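Local coordinates for Lmo1340 protein (Listeria monocytogenes, PDB 4NLM), which is of unknown function but is a probable surface lipoprotein of Listeria monocytogenes, built around a YqgU-like six-bladed beta-propeller domain, at residues Y100-L105 / M116-L121. Numbering follows the deposited sequence.
Sequences YRNILL and MRIIAL
The amide of Asn-102 carries Ile-118 CG2 over one face, 3.9 Å from Asn-102 CG, while its oxygen end points at Ala-120, with OD1 3.5 Å from Ala-120 CA. A second flat group, the guanidinium of Arg-117, has two deposited conformers; in one, NH1 is salt-bridged to Glu-89 and NH2 tentatively donates to a water that donates to Leu-105 O, which also accepts Arg-117 N at 2.9 Å.

Both groups stand on the middle two strands of a four-stranded, antiparallel propeller blade, on opposite faces. Ile-103 and Ile-119 exchange two backbone hydrogen bonds, as do Leu-105 and Arg-117, and Leu-121 N adds a fifth to Arg-101 O, 28° out of the carbonyl plane. Leu-121 CD1 lies 3.2 Å from Tyr-100 O.

Leu-104 CD1 meets Ile-118 CD1 at 3.9 Å, on the Asn-102 face; Leu-104 itself touches Phe-139 and Trp-141, and Ile-118 touches Tyr-167. On the reverse face Ile-119, with CG1 anti to its carbonyl carbon (chi1 -63°), brings CD1 to 4.1 Å from Leu-105 CB; both side chains touch Phe-85.

Backbone bonds thus join the two strands, while aliphatic side chains on both faces pack against strands 81-87 and 137-141.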
# COMPACT_ATOMS: atom_id res chain seq x y z
N TYR A 100 11.11 -5.84 -5.28
CA TYR A 100 10.46 -6.70 -6.26
C TYR A 100 11.13 -8.08 -6.42
O TYR A 100 11.07 -8.69 -7.46
CB TYR A 100 10.34 -5.99 -7.63
CG TYR A 100 9.62 -4.66 -7.61
CD1 TYR A 100 8.24 -4.57 -7.67
CD2 TYR A 100 10.34 -3.48 -7.52
CE1 TYR A 100 7.60 -3.35 -7.68
CE2 TYR A 100 9.70 -2.25 -7.53
CZ TYR A 100 8.34 -2.20 -7.61
OH TYR A 100 7.75 -0.95 -7.65
N ARG A 101 11.75 -8.58 -5.39
CA ARG A 101 12.45 -9.86 -5.46
C ARG A 101 11.74 -10.97 -4.69
O ARG A 101 11.93 -12.12 -5.01
CB ARG A 101 13.86 -9.73 -4.91
CG ARG A 101 14.79 -8.90 -5.78
CD ARG A 101 16.21 -8.79 -5.24
NE ARG A 101 16.93 -7.67 -5.85
CZ ARG A 101 18.08 -7.17 -5.40
NH1 ARG A 101 18.66 -7.66 -4.31
NH2 ARG A 101 18.63 -6.14 -6.03
N ASN A 102 10.95 -10.59 -3.69
CA ASN A 102 10.28 -11.55 -2.84
C ASN A 102 8.83 -11.19 -2.62
O ASN A 102 8.42 -10.07 -2.82
CB ASN A 102 10.93 -11.56 -1.45
CG ASN A 102 12.37 -12.03 -1.46
OD1 ASN A 102 12.66 -13.15 -1.88
ND2 ASN A 102 13.26 -11.20 -1.01
N ILE A 103 8.09 -12.18 -2.13
CA ILE A 103 6.73 -12.03 -1.70
C ILE A 103 6.66 -12.41 -0.21
O ILE A 103 7.36 -13.32 0.22
CB ILE A 103 5.81 -12.99 -2.47
CG1 ILE A 103 5.71 -12.57 -3.94
CG2 ILE A 103 4.42 -13.02 -1.85
CD1 ILE A 103 5.07 -13.60 -4.84
N LEU A 104 5.86 -11.67 0.56
CA LEU A 104 5.45 -12.07 1.89
C LEU A 104 4.07 -12.67 1.76
O LEU A 104 3.16 -12.04 1.18
CB LEU A 104 5.35 -10.88 2.80
CG LEU A 104 4.58 -11.08 4.09
CD1 LEU A 104 5.32 -11.97 5.05
CD2 LEU A 104 4.29 -9.75 4.74
N LEU A 105 3.91 -13.88 2.25
CA LEU A 105 2.61 -14.53 2.32
C LEU A 105 2.31 -14.82 3.77
O LEU A 105 3.07 -15.52 4.45
CB LEU A 105 2.61 -15.85 1.54
CG LEU A 105 1.31 -16.63 1.58
CD1 LEU A 105 0.17 -15.84 0.97
CD2 LEU A 105 1.52 -17.95 0.87
N MSE A 116 3.99 -16.96 8.41
CA MSE A 116 4.48 -15.88 7.56
C MSE A 116 5.64 -16.48 6.82
O MSE A 116 6.58 -16.97 7.44
CB MSE A 116 4.99 -14.68 8.29
CG MSE A 116 4.11 -13.95 9.23
SE MSE A 116 5.24 -12.71 10.31
CE MSE A 116 3.56 -12.28 11.22
N ARG A 117 5.56 -16.47 5.49
CA ARG A 117 6.61 -16.96 4.62
C ARG A 117 7.14 -15.90 3.68
O ARG A 117 6.35 -15.08 3.18
CB ARG A 117 6.11 -18.08 3.72
CG ARG A 117 5.70 -19.34 4.44
CD ARG A 117 5.25 -20.38 3.43
NE ARG A 117 4.89 -21.64 4.08
CZ ARG A 117 3.67 -21.94 4.52
NH1 ARG A 117 3.44 -23.11 5.09
NH2 ARG A 117 2.68 -21.06 4.38
N ILE A 118 8.45 -15.92 3.44
CA ILE A 118 9.04 -15.09 2.42
C ILE A 118 9.36 -16.04 1.25
O ILE A 118 10.05 -17.05 1.45
CB ILE A 118 10.33 -14.41 2.89
CG1 ILE A 118 10.08 -13.63 4.18
CG2 ILE A 118 10.92 -13.54 1.78
CD1 ILE A 118 9.02 -12.57 4.10
N ILE A 119 8.85 -15.71 0.07
CA ILE A 119 8.99 -16.55 -1.10
C ILE A 119 9.72 -15.81 -2.19
O ILE A 119 9.36 -14.67 -2.51
CB ILE A 119 7.60 -16.93 -1.61
CG1 ILE A 119 6.88 -17.76 -0.53
CG2 ILE A 119 7.66 -17.71 -2.92
CD1 ILE A 119 5.38 -17.85 -0.66
N ALA A 120 10.73 -16.45 -2.77
CA ALA A 120 11.47 -15.81 -3.86
C ALA A 120 10.67 -15.81 -5.15
O ALA A 120 10.16 -16.83 -5.56
CB ALA A 120 12.82 -16.50 -4.09
N LEU A 121 10.60 -14.65 -5.78
CA LEU A 121 9.87 -14.55 -7.03
C LEU A 121 10.48 -15.33 -8.18
O LEU A 121 9.76 -15.82 -9.05
CB LEU A 121 9.72 -13.09 -7.43
CG LEU A 121 8.68 -12.33 -6.59
CD1 LEU A 121 8.89 -10.83 -6.68
CD2 LEU A 121 7.29 -12.74 -7.06
O HOH W 1 2.41 -18.42 4.50